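Local coordinates for protein complement factor H (Bos taurus, PDB 6XZ6) that regulates the complement system as a host serum protein, and through its fifth domain, the part present here, is bound by a trypanosome surface receptor, at residues D6-P11 with S20-Q25; V14-L19 with K27-C32. One frame throughout, in Å; residues are numbered along the deposited sequence.

Contact 1: residues D6-P11 with S20-Q25; sequences DPPRIP and SKYRGQ
Asp6 and Lys21 bring the two backbones within 5.2 Å between their CA atoms, where the extended, proline-rich 6-11 of this Sushi (complement control protein) domain passes the short strand 22-23; the next residue back, Cys5, pairs with Tyr22 through the backbone. On the outside, Lys21 NZ lies 3.2 Å from Asp6 OD1, a salt bridge whose hydrogen bond is weak. The lysine leaves the backbone with CG anti to N (chi1 -160°) and then bends at each later torsion, so that its chain curls back beside the aspartate. NZ also makes a weak bond to Ser20 O. Beneath this solvent-facing pair the contact is mainly apolar. Pro7 and Pro8 have no backbone N-H to satisfy and offer rigid hydrocarbon to Tyr22: Pro7 CA is 3.5 Å from Tyr22 CE1, and Pro8 CD approaches the same carbon at 4.1 Å, the Pro8 and Tyr22 side chains crossing at about a right angle. The tyrosine combines a broad apolar ring with a hydroxyl that is hydrogen-bonded to Pro17 O and Leu19 N. Trp52 meets the ring edge-to-face and binds Asp6 O through NE1. Pro7 CD rests 3.3 Å from Ser20 O.

Contact 2: residues V14-L19 with K27-C32; sequences VYRPEL and KITYEC
Val14 and Glu31 are joined by two backbone hydrogen bonds, Val14 N to Glu31 O at 2.7 Å and Glu31 N to Val14 O at 2.8 Å, and Arg16 and Thr29 form a second such pair. Strands 14-16 and 27-32 thus run antiparallel, at 157°, in the three-stranded sheet of the Sushi domain. One side-chain bond reinforces the second pair: Arg16 NE reaches Thr29 OG1 at 3.2 Å in a bent bond (137° at the hydrogen), with the hydroxyl at the edge of the guanidinium, near its plane. Bends at chi2 and chi3 fold the arginine alongside the threonine, while Pro17 CD lies 3.4 Å above one face of the Arg16 guanidinium, offset toward its rim. The long arginine suits this place because its other end, NH2, forms a salt bridge with Glu9 of the trypanosome receptor chain; Thr29 thereby probably helps to position a receptor-binding group. Val14, on the same face as Arg16, packs on Phe166 of that receptor chain.

Tyr15 and Tyr30, the non-hydrogen-bonded pair between, project from the opposite face toward the domain interior. Their CB atoms meet at 4.0 Å, but the rings diverge, Tyr15 toward Pro7 and Tyr22, Tyr30 toward Pro56 and Pro38. Branched Ile28 packs beside Tyr15, its CD1 3.9 Å from Tyr15 CB. Past the strand end, where a cis peptide bond precedes Pro17, Pro17 CD lies 4.2 Å from Ile28 CG2.

Overall arrangement
Both contacts belong to one small Sushi domain and lie side by side, their centres about 9 Å apart, with their segments alternating along the chain. Contact 2 is the more buried, a regular strand pair held by repeated backbone bonds; contact 1 is partly buried, joining a loop to a short strand by proline-tyrosine packing under an exposed salt bridge. The tyrosines connect them: the Tyr22 hydroxyl bridges from contact 1 to the 14-19 segment and packs on the Tyr15 ring, while Pro7 CB touches Tyr15 OH. Residues from Val14 to Glu18 also meet the receptor chain, whereas Cys32, disulfide-bonded to Cys58, ties strand 27-32 to the C-terminal strand.

Contact 1: residues D6-P11 with S20-Q25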
# COMPACT_ATOMS: atom_id res chain seq x y z
N ASP B 6 7.04 -6.22 -36.53
CA ASP B 6 5.87 -5.62 -35.95
C ASP B 6 6.02 -5.84 -34.44
O ASP B 6 6.77 -6.75 -34.05
CB ASP B 6 4.61 -6.34 -36.46
CG ASP B 6 4.22 -5.99 -37.88
OD1 ASP B 6 4.39 -4.80 -38.29
OD2 ASP B 6 3.72 -6.90 -38.60
N PRO B 7 5.33 -5.05 -33.58
CA PRO B 7 5.42 -5.31 -32.13
C PRO B 7 5.09 -6.76 -31.77
O PRO B 7 4.21 -7.35 -32.42
CB PRO B 7 4.37 -4.37 -31.55
CG PRO B 7 4.14 -3.33 -32.58
CD PRO B 7 4.40 -3.94 -33.88
N PRO B 8 5.79 -7.38 -30.79
CA PRO B 8 5.45 -8.77 -30.42
C PRO B 8 4.08 -8.87 -29.79
O PRO B 8 3.56 -7.90 -29.24
CB PRO B 8 6.53 -9.16 -29.41
CG PRO B 8 7.06 -7.93 -28.91
CD PRO B 8 6.88 -6.85 -29.95
N ARG B 9 3.47 -10.03 -29.90
CA ARG B 9 2.18 -10.26 -29.31
C ARG B 9 2.45 -11.29 -28.21
O ARG B 9 2.82 -12.43 -28.49
CB ARG B 9 1.17 -10.70 -30.38
CG ARG B 9 0.85 -9.57 -31.39
CD ARG B 9 -0.11 -9.93 -32.51
NE ARG B 9 -1.40 -10.34 -31.98
CZ ARG B 9 -2.47 -10.60 -32.72
NH1 ARG B 9 -2.42 -10.44 -34.03
NH2 ARG B 9 -3.60 -10.99 -32.15
N ILE B 10 2.40 -10.82 -26.97
CA ILE B 10 2.67 -11.60 -25.76
C ILE B 10 1.42 -11.58 -24.85
O ILE B 10 1.38 -10.80 -23.88
CB ILE B 10 3.98 -11.18 -25.01
CG1 ILE B 10 5.15 -10.97 -25.99
CG2 ILE B 10 4.36 -12.21 -23.94
CD1 ILE B 10 6.21 -10.11 -25.54
N PRO B 11 0.41 -12.45 -25.11
CA PRO B 11 -0.71 -12.56 -24.16
C PRO B 11 -0.17 -13.02 -22.78
O PRO B 11 0.78 -13.81 -22.72
CB PRO B 11 -1.59 -13.66 -24.78
CG PRO B 11 -1.13 -13.84 -26.13
CD PRO B 11 0.29 -13.47 -26.18
N SER B 20 6.05 1.22 -32.50
CA SER B 20 5.19 0.85 -33.64
C SER B 20 5.87 -0.14 -34.57
O SER B 20 5.20 -0.99 -35.16
CB SER B 20 4.76 2.09 -34.42
OG SER B 20 5.88 2.87 -34.81
N LYS B 21 7.21 -0.02 -34.70
CA LYS B 21 8.03 -0.86 -35.57
C LYS B 21 9.44 -0.96 -35.02
O LYS B 21 10.00 0.03 -34.52
CB LYS B 21 8.07 -0.28 -37.00
CG LYS B 21 8.46 -1.30 -38.07
CD LYS B 21 7.54 -1.23 -39.29
CE LYS B 21 6.40 -2.23 -39.23
NZ LYS B 21 5.21 -1.68 -38.51
N TYR B 22 10.01 -2.16 -35.13
CA TYR B 22 11.37 -2.50 -34.68
C TYR B 22 12.21 -2.87 -35.89
O TYR B 22 11.69 -3.34 -36.90
CB TYR B 22 11.32 -3.67 -33.69
CG TYR B 22 10.44 -3.39 -32.49
CD1 TYR B 22 9.05 -3.53 -32.58
CD2 TYR B 22 10.98 -3.00 -31.27
CE1 TYR B 22 8.23 -3.25 -31.49
CE2 TYR B 22 10.16 -2.73 -30.17
CZ TYR B 22 8.79 -2.88 -30.29
OH TYR B 22 7.96 -2.66 -29.23
N ARG B 23 13.50 -2.62 -35.80
CA ARG B 23 14.45 -2.88 -36.88
C ARG B 23 15.25 -4.13 -36.53
O ARG B 23 15.21 -4.56 -35.39
CB ARG B 23 15.40 -1.66 -37.04
CG ARG B 23 14.71 -0.28 -37.04
CD ARG B 23 14.48 0.33 -38.42
NE ARG B 23 15.66 0.23 -39.29
CZ ARG B 23 16.74 1.02 -39.21
NH1 ARG B 23 17.76 0.84 -40.04
NH2 ARG B 23 16.80 1.98 -38.30
N GLY B 24 15.94 -4.71 -37.50
CA GLY B 24 16.77 -5.89 -37.28
C GLY B 24 17.75 -5.68 -36.14
O GLY B 24 18.31 -4.59 -35.99
N GLN B 25 17.88 -6.70 -35.28
CA GLN B 25 18.75 -6.76 -34.10
C GLN B 25 18.23 -5.93 -32.89
O GLN B 25 18.89 -5.91 -31.85
CB GLN B 25 20.23 -6.46 -34.42
CG GLN B 25 20.88 -7.43 -35.42
CD GLN B 25 20.74 -8.90 -35.05
OE1 GLN B 25 19.99 -9.65 -35.69
NE2 GLN B 25 21.46 -9.34 -34.01

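Contact 2: residues V14-L19 with K27-C32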
# COMPACT_ATOMS: atom_id res chain seq x y z
N VAL B 14 4.09 -8.78 -20.46
CA VAL B 14 4.40 -7.36 -20.76
C VAL B 14 5.81 -7.27 -21.36
O VAL B 14 6.76 -7.74 -20.74
CB VAL B 14 4.35 -6.37 -19.56
CG1 VAL B 14 3.61 -5.08 -19.87
CG2 VAL B 14 4.06 -6.98 -18.21
N TYR B 15 5.96 -6.61 -22.51
CA TYR B 15 7.27 -6.35 -23.13
C TYR B 15 7.60 -4.87 -23.05
O TYR B 15 6.73 -4.02 -22.76
CB TYR B 15 7.35 -6.85 -24.59
CG TYR B 15 6.45 -6.12 -25.56
CD1 TYR B 15 5.12 -6.52 -25.76
CD2 TYR B 15 6.92 -5.06 -26.32
CE1 TYR B 15 4.28 -5.85 -26.64
CE2 TYR B 15 6.09 -4.37 -27.21
CZ TYR B 15 4.77 -4.78 -27.37
OH TYR B 15 3.95 -4.12 -28.24
N ARG B 16 8.87 -4.58 -23.30
CA ARG B 16 9.44 -3.24 -23.34
C ARG B 16 10.63 -3.25 -24.34
O ARG B 16 11.30 -4.28 -24.46
CB ARG B 16 9.82 -2.74 -21.94
CG ARG B 16 10.92 -3.50 -21.19
CD ARG B 16 12.17 -2.62 -21.05
NE ARG B 16 13.12 -2.86 -22.14
CZ ARG B 16 13.80 -1.93 -22.78
NH1 ARG B 16 14.61 -2.26 -23.79
NH2 ARG B 16 13.69 -0.65 -22.42
N PRO B 17 10.91 -2.14 -25.07
CA PRO B 17 10.12 -0.90 -25.13
C PRO B 17 8.89 -1.13 -26.04
O PRO B 17 8.80 -2.14 -26.76
CB PRO B 17 11.12 0.10 -25.71
CG PRO B 17 11.98 -0.71 -26.62
CD PRO B 17 12.01 -2.12 -26.05
N GLU B 18 7.94 -0.22 -25.99
CA GLU B 18 6.77 -0.32 -26.82
C GLU B 18 6.87 0.67 -27.99
O GLU B 18 6.74 1.88 -27.81
CB GLU B 18 5.51 -0.10 -25.99
CG GLU B 18 4.35 -0.84 -26.57
CD GLU B 18 3.06 -0.55 -25.86
OE1 GLU B 18 2.26 0.24 -26.41
OE2 GLU B 18 2.87 -1.10 -24.76
N LEU B 19 7.16 0.14 -29.19
CA LEU B 19 7.30 0.94 -30.43
C LEU B 19 6.41 0.37 -31.51
O LEU B 19 6.08 -0.82 -31.48
CB LEU B 19 8.76 0.95 -30.93
CG LEU B 19 9.89 1.16 -29.92
CD1 LEU B 19 11.21 0.91 -30.57
CD2 LEU B 19 9.83 2.56 -29.28
N LYS B 27 16.21 -5.46 -29.65
CA LYS B 27 15.81 -6.37 -28.59
C LYS B 27 14.69 -5.83 -27.73
O LYS B 27 14.70 -4.66 -27.30
CB LYS B 27 17.00 -6.74 -27.67
CG LYS B 27 18.02 -7.68 -28.28
CD LYS B 27 18.75 -8.46 -27.24
CE LYS B 27 20.17 -8.72 -27.66
NZ LYS B 27 21.09 -7.65 -27.16
N ILE B 28 13.73 -6.71 -27.44
CA ILE B 28 12.66 -6.46 -26.48
C ILE B 28 12.93 -7.39 -25.26
O ILE B 28 13.57 -8.43 -25.42
CB ILE B 28 11.21 -6.61 -27.05
CG1 ILE B 28 10.86 -8.06 -27.48
CG2 ILE B 28 10.94 -5.63 -28.16
CD1 ILE B 28 10.09 -8.91 -26.46
N THR B 29 12.48 -6.99 -24.07
CA THR B 29 12.55 -7.80 -22.86
C THR B 29 11.09 -7.93 -22.37
O THR B 29 10.33 -6.98 -22.44
CB THR B 29 13.50 -7.24 -21.78
OG1 THR B 29 13.09 -5.93 -21.43
CG2 THR B 29 14.97 -7.26 -22.20
N TYR B 30 10.69 -9.09 -21.92
CA TYR B 30 9.32 -9.31 -21.46
C TYR B 30 9.25 -9.98 -20.07
O TYR B 30 10.15 -10.71 -19.69
CB TYR B 30 8.52 -10.12 -22.51
CG TYR B 30 8.89 -11.59 -22.60
CD1 TYR B 30 10.02 -12.00 -23.31
CD2 TYR B 30 8.06 -12.57 -22.08
CE1 TYR B 30 10.34 -13.35 -23.43
CE2 TYR B 30 8.37 -13.92 -22.19
CZ TYR B 30 9.51 -14.31 -22.87
OH TYR B 30 9.84 -15.63 -22.98
N GLU B 31 8.15 -9.73 -19.36
CA GLU B 31 7.84 -10.29 -18.05
C GLU B 31 6.45 -10.89 -18.13
O GLU B 31 5.62 -10.40 -18.87
CB GLU B 31 7.87 -9.20 -16.96
CG GLU B 31 9.26 -8.69 -16.64
CD GLU B 31 10.19 -9.72 -16.03
OE1 GLU B 31 9.79 -10.34 -15.02
OE2 GLU B 31 11.31 -9.90 -16.56
N CYS B 32 6.21 -11.94 -17.37
CA CYS B 32 4.92 -12.62 -17.34
C CYS B 32 4.10 -12.19 -16.11
O CYS B 32 4.66 -11.81 -15.08
CB CYS B 32 5.11 -14.13 -17.41
SG CYS B 32 5.87 -14.74 -18.96